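Local atomic coordinates of putative cell surface protein (Streptococcus pyogenes, PDB entry 4OFQ), a protein that probably mediates attachment of the bacterium to its targets as a cell-surface adhesin of the antigen I/II family, whose C-terminal region binds calcium. Residues S189-H194 with N335-N340; L234-F239 with T329-G334. All coordinates share one frame; numbering follows the deposited sequence. Where two conformers were deposited one is given.

In the fold
Contacts 1 and 2 share one beta hairpin, strands 323-332 and 335-338, which follow each other in the chain. Contact 2 pairs the first of these strands with strand 237-242; contact 1 packs the chain that leads into strand 194-198 against the second. Their centres are about 10 Å apart, and contact 2 is nested within the loop that contact 1 closes. Val-337 N probably donates to Leu-330 O at 2.7 Å, and Val-193 CG1 packs on Leu-330 CD2 at 3.6 Å, which joins the apolar sides of both. The calcium ligands Asp-69, Tyr-70, Val-124 and Glu-126 come from an earlier part of the chain and take no part in either contact.

Contact 1: S189-H194 with N335-N340; sequences SELTVH and NPVKSN
Val-337 overlaps both Leu-191 and Val-193 and is the centre of this contact. With CG1 anti to its backbone N (chi1 -163°), it lays one methyl against the neighbouring backbone, CG1 to Thr-192 CA 3.7 Å, and turns the other to Leu-191, CG2 to CB 3.8 Å. Val-193 adds CG2, 3.8 Å from Val-337 CG1 and 3.3 Å from Val-337 O. Leu-191 was modelled in two conformers; in one of them CD1 rests on CB of Asn-335. The Asn-335 amide looks to other partners, its OD1 accepting from Asn-36 N and its ND2 donating to Val-332 O.

No direct hydrogen bond joins the two segments. A water stands in for one, accepting from Val-193 N at 3.1 Å and donating to Lys-338 O at 2.8 Å, so the backbones are bridged rather than paired as a sheet. Farther on they close in, and Ser-339 CA makes a CH...O contact with Val-193 O at 3.6 Å. Ser-339 OG bonds to Asn-340 O at 2.7 Å and also to Tyr-328 N. Asn-340 brings its OD1 over the backbone of His-194, where it accepts from Lys-195 N at the start of strand 194-198.

The contact thus seats the chain between strands 177-188 and 194-198 on the hairpin of the C-terminal region. Val-193 also touches Tyr-328 and Leu-330 of strand 323-332, the antiparallel neighbour of 335-338; beside it Leu-191 packs on Pro-35 and Trp-224, while strand 194-198 goes on as an edge of a separate four-stranded sheet, next to 216-222.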
loop_
_atom_site.group_PDB
_atom_site.type_symbol
_atom_site.label_atom_id
_atom_site.label_comp_id
_atom_site.label_asym_id
_atom_site.label_seq_id
_atom_site.Cartn_x
_atom_site.Cartn_y
_atom_site.Cartn_z
ATOM N N SER A 189 1.428 5.728 -3.836
ATOM C CA SER A 189 2.176 6.960 -3.667
ATOM C C SER A 189 3.651 6.711 -3.952
ATOM O O SER A 189 4.208 5.703 -3.519
ATOM C CB SER A 189 2.007 7.486 -2.243
ATOM O OG SER A 189 0.733 8.068 -2.080
ATOM N N GLU A 190 4.269 7.601 -4.716
ATOM C CA GLU A 190 5.705 7.513 -4.910
ATOM C C GLU A 190 6.351 8.290 -3.781
ATOM O O GLU A 190 6.136 9.495 -3.645
ATOM C CB GLU A 190 6.132 8.078 -6.256
ATOM C CG GLU A 190 7.628 7.943 -6.498
ATOM C CD GLU A 190 8.050 8.463 -7.856
ATOM O OE1 GLU A 190 7.167 8.642 -8.721
ATOM O OE2 GLU A 190 9.263 8.695 -8.053
ATOM N N LEU A 191 7.138 7.582 -2.976
ATOM C CA LEU A 191 7.797 8.154 -1.813
ATOM C C LEU A 191 9.153 8.714 -2.207
ATOM O O LEU A 191 9.979 7.993 -2.758
ATOM C CB LEU A 191 8.005 7.069 -0.751
ATOM C CG LEU A 191 6.774 6.238 -0.409
ATOM C CD1 LEU A 191 7.116 5.173 0.627
ATOM C CD2 LEU A 191 5.664 7.151 0.092
ATOM N N THR A 192 9.383 9.996 -1.922
ATOM C CA THR A 192 10.707 10.594 -2.115
ATOM C C THR A 192 10.978 11.562 -0.960
ATOM O O THR A 192 10.054 12.174 -0.417
ATOM C CB THR A 192 10.854 11.342 -3.484
ATOM O OG1 THR A 192 10.069 12.534 -3.475
ATOM C CG2 THR A 192 10.426 10.478 -4.661
ATOM N N VAL A 193 12.239 11.678 -0.563
ATOM C CA VAL A 193 12.634 12.714 0.391
ATOM C C VAL A 193 13.919 13.361 -0.104
ATOM O O VAL A 193 14.627 12.790 -0.930
ATOM C CB VAL A 193 12.839 12.165 1.831
ATOM C CG1 VAL A 193 11.483 11.744 2.440
ATOM C CG2 VAL A 193 13.821 11.009 1.828
ATOM N N HIS A 194 14.217 14.553 0.396
ATOM C CA HIS A 194 15.383 15.286 -0.074
ATOM C C HIS A 194 16.201 15.832 1.084
ATOM O O HIS A 194 15.662 16.192 2.137
ATOM C CB HIS A 194 14.962 16.418 -1.016
ATOM C CG HIS A 194 14.218 15.946 -2.225
ATOM N ND1 HIS A 194 12.850 15.783 -2.241
ATOM C CD2 HIS A 194 14.654 15.583 -3.456
ATOM C CE1 HIS A 194 12.473 15.347 -3.430
ATOM N NE2 HIS A 194 13.549 15.219 -4.186
ATOM N N ASN A 335 8.076 2.177 5.844
ATOM C CA ASN A 335 8.711 2.293 4.525
ATOM C C ASN A 335 9.930 3.191 4.619
ATOM O O ASN A 335 9.804 4.355 4.974
ATOM C CB ASN A 335 7.748 2.900 3.496
ATOM C CG ASN A 335 6.513 2.045 3.273
ATOM O OD1 ASN A 335 6.524 1.115 2.459
ATOM N ND2 ASN A 335 5.444 2.359 3.985
ATOM N N PRO A 336 11.117 2.655 4.318
ATOM C CA PRO A 336 12.301 3.522 4.330
ATOM C C PRO A 336 12.394 4.320 3.041
ATOM O O PRO A 336 12.241 3.742 1.956
ATOM C CB PRO A 336 13.463 2.527 4.416
ATOM C CG PRO A 336 12.938 1.273 3.812
ATOM C CD PRO A 336 11.458 1.237 4.114
ATOM N N VAL A 337 12.632 5.627 3.163
ATOM C CA VAL A 337 12.774 6.493 2.004
ATOM C C VAL A 337 14.138 7.152 2.140
ATOM O O VAL A 337 14.366 7.947 3.059
ATOM C CB VAL A 337 11.654 7.570 1.953
ATOM C CG1 VAL A 337 11.567 8.190 0.558
ATOM C CG2 VAL A 337 10.288 6.942 2.322
ATOM N N LYS A 338 15.058 6.796 1.249
ATOM C CA LYS A 338 16.415 7.330 1.329
ATOM C C LYS A 338 16.563 8.622 0.534
ATOM O O LYS A 338 16.168 8.693 -0.629
ATOM C CB LYS A 338 17.430 6.291 0.849
ATOM C CG LYS A 338 18.865 6.790 0.879
ATOM C CD LYS A 338 19.825 5.745 0.330
ATOM C CE LYS A 338 19.884 4.530 1.236
ATOM N NZ LYS A 338 20.840 3.512 0.715
ATOM N N SER A 339 17.149 9.646 1.155
ATOM C CA SER A 339 17.332 10.923 0.486
ATOM C C SER A 339 18.508 10.863 -0.482
ATOM O O SER A 339 19.309 9.917 -0.465
ATOM C CB SER A 339 17.611 12.025 1.526
ATOM O OG SER A 339 18.923 11.882 2.076
ATOM N N ASN A 340 18.630 11.893 -1.313
ATOM C CA ASN A 340 19.874 12.137 -2.024
ATOM C C ASN A 340 20.977 12.354 -1.008
ATOM O O ASN A 340 20.712 12.628 0.171
ATOM C CB ASN A 340 19.756 13.397 -2.867
ATOM C CG ASN A 340 19.350 14.607 -2.035
ATOM O OD1 ASN A 340 18.195 14.718 -1.628
ATOM N ND2 ASN A 340 20.291 15.506 -1.776
HETATM O O HOH W 1 14.019 9.699 -2.068
#

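Contact 2: L234-F239 with T329-G334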
loop_
_atom_site.group_PDB
_atom_site.type_symbol
_atom_site.label_atom_id
_atom_site.label_comp_id
_atom_site.label_asym_id
_atom_site.label_seq_id
_atom_site.Cartn_x
_atom_site.Cartn_y
_atom_site.Cartn_z
ATOM N N LEU A 234 -1.512 7.050 10.308
ATOM C CA LEU A 234 -0.069 7.141 10.529
ATOM C C LEU A 234 0.390 6.446 11.815
ATOM O O LEU A 234 -0.152 6.704 12.882
ATOM C CB LEU A 234 0.363 8.604 10.545
ATOM C CG LEU A 234 0.282 9.303 9.183
ATOM C CD1 LEU A 234 0.531 10.813 9.294
ATOM C CD2 LEU A 234 1.272 8.652 8.221
ATOM N N THR A 235 1.386 5.561 11.714
ATOM C CA THR A 235 1.942 4.912 12.908
ATOM C C THR A 235 3.441 5.188 13.113
ATOM O O THR A 235 3.981 4.981 14.206
ATOM C CB THR A 235 1.664 3.395 12.938
ATOM O OG1 THR A 235 2.132 2.787 11.732
ATOM C CG2 THR A 235 0.176 3.132 13.075
ATOM N N GLU A 236 4.106 5.649 12.060
ATOM C CA GLU A 236 5.536 5.983 12.139
ATOM C C GLU A 236 5.895 7.088 11.153
ATOM O O GLU A 236 5.441 7.068 10.008
ATOM C CB GLU A 236 6.392 4.756 11.833
ATOM C CG GLU A 236 7.905 5.047 11.763
ATOM C CD GLU A 236 8.728 3.817 11.440
ATOM O OE1 GLU A 236 8.404 3.117 10.457
ATOM O OE2 GLU A 236 9.704 3.545 12.178
ATOM N N TYR A 237 6.715 8.034 11.609
ATOM C CA TYR A 237 7.252 9.116 10.773
ATOM C C TYR A 237 8.524 9.533 11.508
ATOM O O TYR A 237 8.491 10.299 12.485
ATOM C CB TYR A 237 6.265 10.284 10.658
ATOM C CG TYR A 237 6.547 11.291 9.536
ATOM C CD1 TYR A 237 7.479 12.328 9.700
ATOM C CD2 TYR A 237 5.852 11.228 8.339
ATOM C CE1 TYR A 237 7.728 13.263 8.672
ATOM C CE2 TYR A 237 6.090 12.147 7.310
ATOM C CZ TYR A 237 7.024 13.159 7.479
ATOM O OH TYR A 237 7.216 14.066 6.447
ATOM N N LYS A 238 9.642 8.982 11.058
ATOM C CA LYS A 238 10.902 9.071 11.789
ATOM C C LYS A 238 12.052 9.405 10.850
ATOM O O LYS A 238 12.202 8.775 9.798
ATOM C CB LYS A 238 11.173 7.732 12.487
ATOM C CG LYS A 238 12.482 7.688 13.275
ATOM C CD LYS A 238 12.570 6.431 14.128
ATOM C CE LYS A 238 12.808 5.192 13.298
ATOM N NZ LYS A 238 13.082 4.019 14.198
ATOM N N PHE A 239 12.859 10.393 11.239
ATOM C CA PHE A 239 14.043 10.770 10.481
ATOM C C PHE A 239 15.226 10.041 11.094
ATOM O O PHE A 239 15.411 10.071 12.313
ATOM C CB PHE A 239 14.311 12.273 10.605
ATOM C CG PHE A 239 13.207 13.160 10.096
ATOM C CD1 PHE A 239 12.063 13.373 10.849
ATOM C CD2 PHE A 239 13.347 13.845 8.894
ATOM C CE1 PHE A 239 11.056 14.217 10.404
ATOM C CE2 PHE A 239 12.351 14.695 8.446
ATOM C CZ PHE A 239 11.193 14.880 9.210
ATOM N N THR A 329 17.397 8.967 6.033
ATOM C CA THR A 329 16.343 8.049 5.656
ATOM C C THR A 329 15.125 8.384 6.485
ATOM O O THR A 329 15.216 8.510 7.708
ATOM C CB THR A 329 16.738 6.578 5.913
ATOM O OG1 THR A 329 17.837 6.218 5.067
ATOM C CG2 THR A 329 15.561 5.661 5.587
ATOM N N LEU A 330 13.988 8.549 5.816
ATOM C CA LEU A 330 12.732 8.770 6.507
ATOM C C LEU A 330 12.004 7.430 6.537
ATOM O O LEU A 330 12.012 6.692 5.555
ATOM C CB LEU A 330 11.890 9.801 5.747
ATOM C CG LEU A 330 10.582 10.203 6.416
ATOM C CD1 LEU A 330 10.856 11.007 7.708
ATOM C CD2 LEU A 330 9.679 10.980 5.441
ATOM N N TYR A 331 11.394 7.108 7.665
ATOM C CA TYR A 331 10.580 5.899 7.764
ATOM C C TYR A 331 9.143 6.354 7.916
ATOM O O TYR A 331 8.811 7.020 8.884
ATOM C CB TYR A 331 11.013 5.054 8.961
ATOM C CG TYR A 331 12.348 4.377 8.739
ATOM C CD1 TYR A 331 13.535 5.033 9.034
ATOM C CD2 TYR A 331 12.423 3.089 8.207
ATOM C CE1 TYR A 331 14.764 4.426 8.821
ATOM C CE2 TYR A 331 13.640 2.481 7.989
ATOM C CZ TYR A 331 14.806 3.150 8.302
ATOM O OH TYR A 331 16.023 2.556 8.082
ATOM N N VAL A 332 8.303 6.046 6.931
ATOM C CA VAL A 332 6.883 6.380 7.025
ATOM C C VAL A 332 6.103 5.078 7.067
ATOM O O VAL A 332 6.093 4.345 6.077
ATOM C CB VAL A 332 6.406 7.172 5.790
ATOM C CG1 VAL A 332 4.927 7.542 5.937
ATOM C CG2 VAL A 332 7.250 8.419 5.608
ATOM N N ASN A 333 5.460 4.788 8.201
ATOM C CA ASN A 333 4.769 3.513 8.375
ATOM C C ASN A 333 5.630 2.320 7.929
ATOM O O ASN A 333 5.189 1.454 7.188
ATOM C CB ASN A 333 3.396 3.515 7.672
ATOM C CG ASN A 333 2.353 4.346 8.421
ATOM O OD1 ASN A 333 2.677 5.073 9.352
ATOM N ND2 ASN A 333 1.094 4.228 8.018
ATOM N N GLY A 334 6.884 2.309 8.364
ATOM C CA GLY A 334 7.768 1.201 8.066
ATOM C C GLY A 334 8.439 1.220 6.700
ATOM O O GLY A 334 9.285 0.362 6.432
#
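Glu-236 and Leu-330 each place CG anti to the backbone N (chi1 175° and -176°), which sends the carboxylate alongside Tyr-331 toward Gly-334 and swings the leucine methyls toward Tyr-237 and Phe-239. The frame is an antiparallel beta ladder in a sheet of this beta-sandwich protein. Lys-238 and Tyr-331 form its hydrogen-bonded pair, with Lys-238 N to Tyr-331 O 3.0 Å and Tyr-331 N to Lys-238 O 2.8 Å; the flanking pairs Tyr-237 with Val-332 and Phe-239 with Leu-330 are non-hydrogen-bonded.

Where strand 323-332 ends, Asn-333 and Gly-334 take the backbone shape of a type I' turn, leading into strand 335-338. Four hydrogen bonds and a weak fifth tie this turn to segment 234-239. Asn-333 N donates to Glu-236 O. Asn-333 OD1 accepts from Thr-235 N at 2.7 Å and from Glu-236 N at 3.1 Å, both donors on one face of the amide, with a weak third bond from Thr-235 OG1; Asn-333 ND2 donates to Asp-233 O, which further fixes the amide's rotation. Gly-334 N meets Glu-236 OE1 at 2.7 Å, nearly along its C-O axis but with a bent N-H...O angle of 130°.

The face carrying Tyr-237, Phe-239, Leu-330 and Val-332 is largely apolar. Val-332 CG2 lies beside Tyr-237, whose OH donates to Trp-224 O, and strand 289-294 adds Leu-292 against Phe-239. Leu-330 CD1 also sits over one face of Tyr-237, CE1 being 4.0 Å away, and the same methyl stands 3.8 Å above the centre of the Phe-239 ring, a CH-pi contact almost on the ring normal.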